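Local coordinates for lipoprotein (Shewanella oneidensis, PDB 3LHN) that is an NlpE-family lipoprotein whose small calycin-like beta-barrel domain probably serves at the bacterial envelope, its exact function being unestablished, at residues L37-C42 with S61-K66; T47-Q52 with I86-G91. One frame throughout, in Å; residues are numbered along the deposited sequence. Where two conformers were deposited one is given.

Contact 1: residues L37-C42 with S61-K66; sequences LPCASC and SIYLGK
Cys39 and Cys42 present both sulfurs of their disulfide to the ring of Tyr63, and this sulfur-aromatic pairing carries the contact. Cys39 SG comes up to the ring's edge in its plane, 3.7 Å from Tyr63 CD2, and Cys42 SG reaches the same carbon at 3.8 Å. Both sulfurs therefore meet the hydrogen-bearing rim of the ring and not its pi face; the line from the ring centroid to Cys39 SG lies 83° off the ring normal. The Cys39 SG, anti to the backbone N (chi1 -175°), is thereby set at the ring edge of Tyr63, and it meets its partner across a 2.1 Å bond between Cys39 SG and Cys42 SG.

Packing against the backbone is the second element. Cys42 CB rests 3.5 Å from Leu64 O. Gly65 follows with a positive phi of 129°, a conformation in which a side chain would press on the preceding carbonyl.

Around this, Phe71 meets the Tyr63 ring, and a neighbouring subunit's Tyr119 OH hydrogen-bonds to Cys39 O. The covalent bridge ties off the CXXC loop between strands 31-37 and 44-51, and its weakly polar sulfurs suit an aromatic edge, consistent with electrostatic attraction to ring hydrogens.

Contact 2: residues T47-Q52 with I86-G91; sequences TTLTLQ and ITLSDG
Leu49 holds its CG anti to the backbone N (chi1 175°), whereas in Leu88 the CG stands beside the N and anti to the carbonyl carbon (chi1 -52°); these two choices bring the branches together tip to tip, Leu49 CD1 lying 4.0 Å from Leu88 CD1. The Leu88 methyl also faces the other prong of the fork, with Leu49 CD2 4.1 Å from Leu88 CD1. A second pair forms alongside. Ile86 sends CG1 between its backbone N and carbonyl carbon, and the extended arm ends with Ile86 CD1 3.8 Å from Leu51 CD1 and close to the other Leu51 methyl as well.

All four residues are buried inside the closed antiparallel barrel of the calycin type, where strands 44-51 and 85-88 are not neighbours in the sheet but face one another across its interior. Their backbones stay well apart, the nearest CA atoms, those of Leu51 and Leu88, being 10.1 Å from each other, a separation that the branched ends of leucine and isoleucine are well suited to span. Phe77 touches Leu51, Ile86 and Leu88, while Tyr94 packs on Leu49 and Ile86. From Leu88 to Gly91 the chain makes a type I beta turn, closed by the hydrogen bond from Gly91 N to Leu88 O, 2.8 Å.

Overall arrangement
Contacts 1 and 2 have centres 18 Å apart and belong to the same antiparallel barrel. Contact 2 lies within the interior, about 6 Å from the chain's centre, while contact 1 sits toward an end, about 16 Å from it. Strand 44-51 links them: it starts just after the loop carrying the disulfide, supplies residues 47-51 of contact 2, and runs beside strand 56-64, on which segment 61-66 of contact 1 begins. They also touch directly, Leu37 CD1 packing 3.5 Å from Thr47 OG1. Along the chain their segments alternate. A glycerol, probably from crystallisation, lies about 5 Å from the side chain of Leu64 in contact 1.

Contact 1: residues L37-C42 with S61-K66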
ATOM      1  N   LEU A  37      -1.741  10.380  12.654  1.00  8.63           N
ATOM      2  CA  LEU A  37      -0.565   9.723  12.125  1.00  9.28           C
ATOM      3  C   LEU A  37      -0.102  10.437  10.869  1.00  8.44           C
ATOM      4  O   LEU A  37      -0.904  11.069  10.155  1.00  9.17           O
ATOM      5  CB  LEU A  37      -0.904   8.279  11.756  1.00  9.76           C
ATOM      6  CG  LEU A  37      -1.290   7.275  12.854  1.00 10.98           C
ATOM      7  CD1 LEU A  37      -1.809   5.973  12.289  1.00 12.06           C
ATOM      8  CD2 LEU A  37      -0.135   7.021  13.798  1.00 11.94           C
ATOM      9  N   PRO A  38       1.188  10.312  10.531  1.00  7.80           N
ATOM     10  CA  PRO A  38       1.630  10.873   9.271  1.00  7.97           C
ATOM     11  C   PRO A  38       1.011  10.188   8.089  1.00  8.95           C
ATOM     12  O   PRO A  38       0.771   8.990   8.123  1.00  9.57           O
ATOM     13  CB  PRO A  38       3.166  10.621   9.303  1.00  8.11           C
ATOM     14  CG  PRO A  38       3.475  10.548  10.760  1.00  8.18           C
ATOM     15  CD  PRO A  38       2.319   9.789  11.325  1.00  8.06           C
ATOM     16  N   CYS A  39       0.799  10.955   7.021  1.00  9.11           N
ATOM     17  CA  CYS A  39       0.127  10.450   5.821  1.00  9.31           C
ATOM     18  C   CYS A  39       1.080  10.533   4.649  1.00 10.06           C
ATOM     19  O   CYS A  39       1.704  11.552   4.466  1.00  9.05           O
ATOM     20  CB  CYS A  39      -1.088  11.308   5.574  1.00  9.39           C
ATOM     21  SG  CYS A  39      -2.144  10.761   4.210  1.00 11.22           S
ATOM     22  N   ALA A  40       1.218   9.472   3.866  1.00  8.95           N
ATOM     23  CA  ALA A  40       2.153   9.513   2.735  1.00  8.21           C
ATOM     24  C   ALA A  40       1.858  10.634   1.744  1.00  8.31           C
ATOM     25  O   ALA A  40       2.785  11.228   1.175  1.00  7.68           O
ATOM     26  CB  ALA A  40       2.165   8.193   1.993  1.00 11.14           C
ATOM     27  N   SER A  41       0.580  10.948   1.534  1.00  9.48           N
ATOM     28  CA  SER A  41       0.266  12.000   0.550  1.00 10.50           C
ATOM     29  C   SER A  41      -0.941  12.821   0.920  1.00 10.90           C
ATOM     30  O   SER A  41      -1.753  13.184   0.073  1.00 11.19           O
ATOM     31  CB  SER A  41       0.085  11.406  -0.858  1.00 12.94           C
ATOM     32  OG  SER A  41      -1.023  10.552  -0.853  1.00 16.18           O
ATOM     33  N   CYS A  42      -0.988  13.198   2.179  1.00  9.08           N
ATOM     34  CA  CYS A  42      -2.073  14.025   2.689  1.00  9.72           C
ATOM     35  C   CYS A  42      -1.656  14.638   3.998  1.00  9.56           C
ATOM     36  O   CYS A  42      -0.585  14.343   4.527  1.00  8.33           O
ATOM     37  CB  CYS A  42      -3.357  13.219   2.774  1.00 10.62           C
ATOM     38  SG  CYS A  42      -3.664  12.236   4.247  1.00 11.02           S
ATOM     39  N   SER A  61     -10.165   5.871  10.168  1.00  9.78           N
ATOM     40  CA  SER A  61      -9.038   6.701   9.683  1.00  9.34           C
ATOM     41  C   SER A  61      -9.605   7.805   8.818  1.00 10.57           C
ATOM     42  O   SER A  61     -10.166   7.496   7.778  1.00 12.21           O
ATOM     43  CB  SER A  61      -8.072   5.893   8.814  1.00 11.33           C
ATOM     44  OG  SER A  61      -7.537   4.755   9.507  1.00 13.73           O
ATOM     45  N   ILE A  62      -9.519   9.061   9.248  1.00  9.35           N
ATOM     46  CA  ILE A  62      -9.900  10.188   8.408  1.00 10.04           C
ATOM     47  C   ILE A  62      -8.645  10.765   7.806  1.00  9.47           C
ATOM     48  O   ILE A  62      -7.736  11.267   8.509  1.00  9.21           O
ATOM     49  CB  ILE A  62     -10.619  11.276   9.193  1.00 11.75           C
ATOM     50  CG1 ILE A  62     -11.802  10.633   9.958  1.00 14.10           C
ATOM     51  CG2 ILE A  62     -11.036  12.431   8.300  1.00 12.37           C
ATOM     52  CD1 ILE A  62     -12.609  11.652  10.739  1.00 17.95           C
ATOM     53  N   TYR A  63      -8.547  10.638   6.480  1.00  9.15           N
ATOM     54  CA  TYR A  63      -7.440  11.195   5.735  1.00  9.05           C
ATOM     55  C   TYR A  63      -7.737  12.671   5.517  1.00  9.58           C
ATOM     56  O   TYR A  63      -8.607  13.055   4.732  1.00 11.32           O
ATOM     57  CB  TYR A  63      -7.234  10.415   4.445  1.00  9.29           C
ATOM     58  CG  TYR A  63      -6.660   9.054   4.689  1.00 10.66           C
ATOM     59  CD1 TYR A  63      -7.431   7.968   5.094  1.00 11.95           C
ATOM     60  CD2 TYR A  63      -5.309   8.834   4.549  1.00 12.17           C
ATOM     61  CE1 TYR A  63      -6.844   6.713   5.358  1.00 13.15           C
ATOM     62  CE2 TYR A  63      -4.742   7.608   4.796  1.00 13.41           C
ATOM     63  CZ  TYR A  63      -5.499   6.551   5.199  1.00 14.40           C
ATOM     64  OH  TYR A  63      -4.877   5.340   5.441  1.00 17.19           O
ATOM     65  N   LEU A  64      -6.988  13.500   6.209  1.00  9.70           N
ATOM     66  CA  LEU A  64      -7.204  14.934   6.295  1.00 11.25           C
ATOM     67  C   LEU A  64      -6.654  15.640   5.060  1.00 12.38           C
ATOM     68  O   LEU A  64      -5.766  15.139   4.372  1.00 11.41           O
ATOM     69  CB  LEU A  64      -6.484  15.502   7.520  1.00 11.20           C
ATOM     70  CG  LEU A  64      -6.907  14.872   8.837  1.00 12.35           C
ATOM     71  CD1 LEU A  64      -5.954  15.360   9.939  1.00 13.05           C
ATOM     72  CD2 LEU A  64      -8.415  15.134   9.131  1.00 12.86           C
ATOM     73  N   GLY A  65      -7.179  16.828   4.818  1.00 14.05           N
ATOM     74  CA  GLY A  65      -6.719  17.690   3.741  1.00 14.36           C
ATOM     75  C   GLY A  65      -7.830  18.188   2.864  1.00 14.92           C
ATOM     76  O   GLY A  65      -9.027  18.045   3.168  1.00 14.36           O
ATOM     77  N   LYS A  66      -7.419  18.726   1.725  0.50 13.92           N
ATOM     78  CA  LYS A  66      -8.332  19.339   0.780  0.50 15.36           C
ATOM     79  C   LYS A  66      -9.229  18.286   0.106  0.50 16.54           C
ATOM     80  O   LYS A  66     -10.273  18.619  -0.467  0.50 15.79           O
ATOM     81  CB  LYS A  66      -7.513  20.160  -0.243  0.50 14.91           C
ATOM     82  CG  LYS A  66      -6.742  21.407   0.342  0.50 14.83           C
ATOM     83  CD  LYS A  66      -5.577  21.948  -0.582  0.50 14.32           C
TER

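Contact 2: residues T47-Q52 with I86-G91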
ATOM      1  N   THR A  47      -6.852   9.134  13.468  1.00  8.27           N
ATOM      2  CA  THR A  47      -7.040   7.709  13.691  1.00  8.61           C
ATOM      3  C   THR A  47      -7.689   7.388  15.013  1.00  7.90           C
ATOM      4  O   THR A  47      -7.330   7.955  16.042  1.00  9.08           O
ATOM      5  CB  THR A  47      -5.648   7.033  13.662  1.00 10.64           C
ATOM      6  OG1 THR A  47      -5.052   7.268  12.390  1.00 11.99           O
ATOM      7  CG2 THR A  47      -5.726   5.499  13.950  1.00 11.48           C
ATOM      8  N   THR A  48      -8.640   6.484  14.998  1.00  7.66           N
ATOM      9  CA  THR A  48      -9.304   5.942  16.200  1.00  7.60           C
ATOM     10  C   THR A  48      -9.272   4.434  16.065  1.00  8.33           C
ATOM     11  O   THR A  48      -9.803   3.867  15.098  1.00  8.75           O
ATOM     12  CB  THR A  48     -10.764   6.436  16.315  1.00  9.79           C
ATOM     13  OG1 THR A  48     -10.813   7.876  16.207  1.00 11.64           O
ATOM     14  CG2 THR A  48     -11.374   5.979  17.645  1.00 10.75           C
ATOM     15  N   LEU A  49      -8.556   3.770  16.971  1.00  6.91           N
ATOM     16  CA  LEU A  49      -8.390   2.301  16.937  1.00  7.18           C
ATOM     17  C   LEU A  49      -8.939   1.757  18.234  1.00  7.14           C
ATOM     18  O   LEU A  49      -8.485   2.104  19.314  1.00  7.25           O
ATOM     19  CB  LEU A  49      -6.924   1.961  16.749  1.00  7.87           C
ATOM     20  CG  LEU A  49      -6.560   0.491  16.803  1.00  8.41           C
ATOM     21  CD1 LEU A  49      -7.412  -0.372  15.815  1.00  8.28           C
ATOM     22  CD2 LEU A  49      -5.061   0.332  16.479  1.00  9.13           C
ATOM     23  N   THR A  50      -9.939   0.889  18.090  1.00  6.48           N
ATOM     24  CA  THR A  50     -10.666   0.266  19.204  1.00  7.64           C
ATOM     25  C   THR A  50     -10.297  -1.212  19.234  1.00  6.75           C
ATOM     26  O   THR A  50     -10.529  -1.919  18.265  1.00  7.52           O
ATOM     27  CB  THR A  50     -12.174   0.441  19.098  1.00  8.31           C
ATOM     28  OG1 THR A  50     -12.466   1.833  19.032  1.00 10.19           O
ATOM     29  CG2 THR A  50     -12.854  -0.137  20.306  1.00  9.58           C
ATOM     30  N   LEU A  51      -9.770  -1.677  20.356  1.00  6.67           N
ATOM     31  CA  LEU A  51      -9.389  -3.070  20.570  1.00  6.58           C
ATOM     32  C   LEU A  51     -10.333  -3.711  21.569  1.00  8.08           C
ATOM     33  O   LEU A  51     -10.641  -3.131  22.613  1.00  7.30           O
ATOM     34  CB  LEU A  51      -7.970  -3.196  21.136  1.00  6.88           C
ATOM     35  CG  LEU A  51      -6.850  -2.485  20.380  1.00  8.52           C
ATOM     36  CD1 LEU A  51      -5.502  -2.809  21.098  1.00  7.73           C
ATOM     37  CD2 LEU A  51      -6.780  -2.887  18.886  1.00  8.04           C
ATOM     38  N   GLN A  52     -10.816  -4.899  21.280  1.00  7.82           N
ATOM     39  CA  GLN A  52     -11.585  -5.698  22.239  1.00  8.32           C
ATOM     40  C   GLN A  52     -10.778  -6.845  22.812  1.00  7.78           C
ATOM     41  O   GLN A  52      -9.867  -7.367  22.164  1.00  7.81           O
ATOM     42  CB  GLN A  52     -12.824  -6.291  21.566  1.00  9.71           C
ATOM     43  CG  GLN A  52     -13.660  -5.334  20.837  1.00 11.26           C
ATOM     44  CD  GLN A  52     -14.289  -4.254  21.688  1.00 11.60           C
ATOM     45  OE1 GLN A  52     -14.498  -4.411  22.920  1.00 14.14           O
ATOM     46  NE2 GLN A  52     -14.668  -3.159  21.014  1.00 13.38           N
ATOM     47  N   ILE A  86       0.981  -6.274  18.436  1.00  9.34           N
ATOM     48  CA  ILE A  86      -0.173  -6.765  17.704  1.00  9.21           C
ATOM     49  C   ILE A  86      -0.055  -6.448  16.210  1.00  9.40           C
ATOM     50  O   ILE A  86       0.520  -5.431  15.814  1.00  9.62           O
ATOM     51  CB  ILE A  86      -1.504  -6.201  18.281  1.00  8.62           C
ATOM     52  CG1 ILE A  86      -1.565  -4.693  18.234  1.00  9.15           C
ATOM     53  CG2 ILE A  86      -1.703  -6.725  19.705  1.00  7.92           C
ATOM     54  CD1 ILE A  86      -2.946  -4.131  18.587  1.00  9.65           C
ATOM     55  N   THR A  87      -0.588  -7.353  15.402  1.00  9.16           N
ATOM     56  CA  THR A  87      -0.664  -7.164  13.954  1.00  9.72           C
ATOM     57  C   THR A  87      -2.147  -7.187  13.566  1.00  9.82           C
ATOM     58  O   THR A  87      -2.829  -8.186  13.816  1.00 10.19           O
ATOM     59  CB  THR A  87       0.062  -8.284  13.222  1.00 11.03           C
ATOM     60  OG1 THR A  87       1.459  -8.334  13.633  1.00 10.76           O
ATOM     61  CG2 THR A  87       0.010  -8.078  11.686  1.00 10.65           C
ATOM     62  N   LEU A  88      -2.615  -6.094  13.016  1.00  9.83           N
ATOM     63  CA  LEU A  88      -4.006  -5.982  12.533  1.00  9.81           C
ATOM     64  C   LEU A  88      -4.146  -6.689  11.202  1.00 12.32           C
ATOM     65  O   LEU A  88      -3.144  -7.003  10.537  1.00 10.26           O
ATOM     66  CB  LEU A  88      -4.420  -4.541  12.371  1.00  9.89           C
ATOM     67  CG  LEU A  88      -4.235  -3.529  13.515  1.00 11.76           C
ATOM     68  CD1 LEU A  88      -4.882  -2.163  13.220  1.00 12.64           C
ATOM     69  CD2 LEU A  88      -4.754  -4.044  14.850  1.00 13.37           C
ATOM     70  N   SER A  89      -5.367  -7.025  10.833  0.50 13.26           N
ATOM     71  CA  SER A  89      -5.631  -7.720   9.573  0.50 13.97           C
ATOM     72  C   SER A  89      -5.164  -6.939   8.328  0.50 14.74           C
ATOM     73  O   SER A  89      -5.013  -7.568   7.267  0.50 14.43           O
ATOM     74  CB  SER A  89      -7.133  -8.006   9.498  0.50 14.56           C
ATOM     75  OG  SER A  89      -7.839  -6.765   9.468  0.50 14.22           O
ATOM     76  N   ASP A  90      -4.961  -5.609   8.402  1.00 14.54           N
ATOM     77  CA  ASP A  90      -4.425  -4.821   7.321  1.00 16.70           C
ATOM     78  C   ASP A  90      -2.918  -4.810   7.296  1.00 15.50           C
ATOM     79  O   ASP A  90      -2.301  -4.120   6.453  1.00 17.96           O
ATOM     80  CB  ASP A  90      -4.953  -3.344   7.316  1.00 18.64           C
ATOM     81  CG  ASP A  90      -4.444  -2.497   8.471  1.00 21.39           C
ATOM     82  OD1 ASP A  90      -3.793  -3.032   9.384  1.00 17.95           O
ATOM     83  OD2 ASP A  90      -4.698  -1.256   8.439  1.00 23.41           O
ATOM     84  N   GLY A  91      -2.318  -5.583   8.213  1.00 12.94           N
ATOM     85  CA  GLY A  91      -0.876  -5.690   8.280  1.00 12.34           C
ATOM     86  C   GLY A  91      -0.168  -4.661   9.160  1.00 11.56           C
ATOM     87  O   GLY A  91       1.035  -4.764   9.403  1.00 13.14           O
TER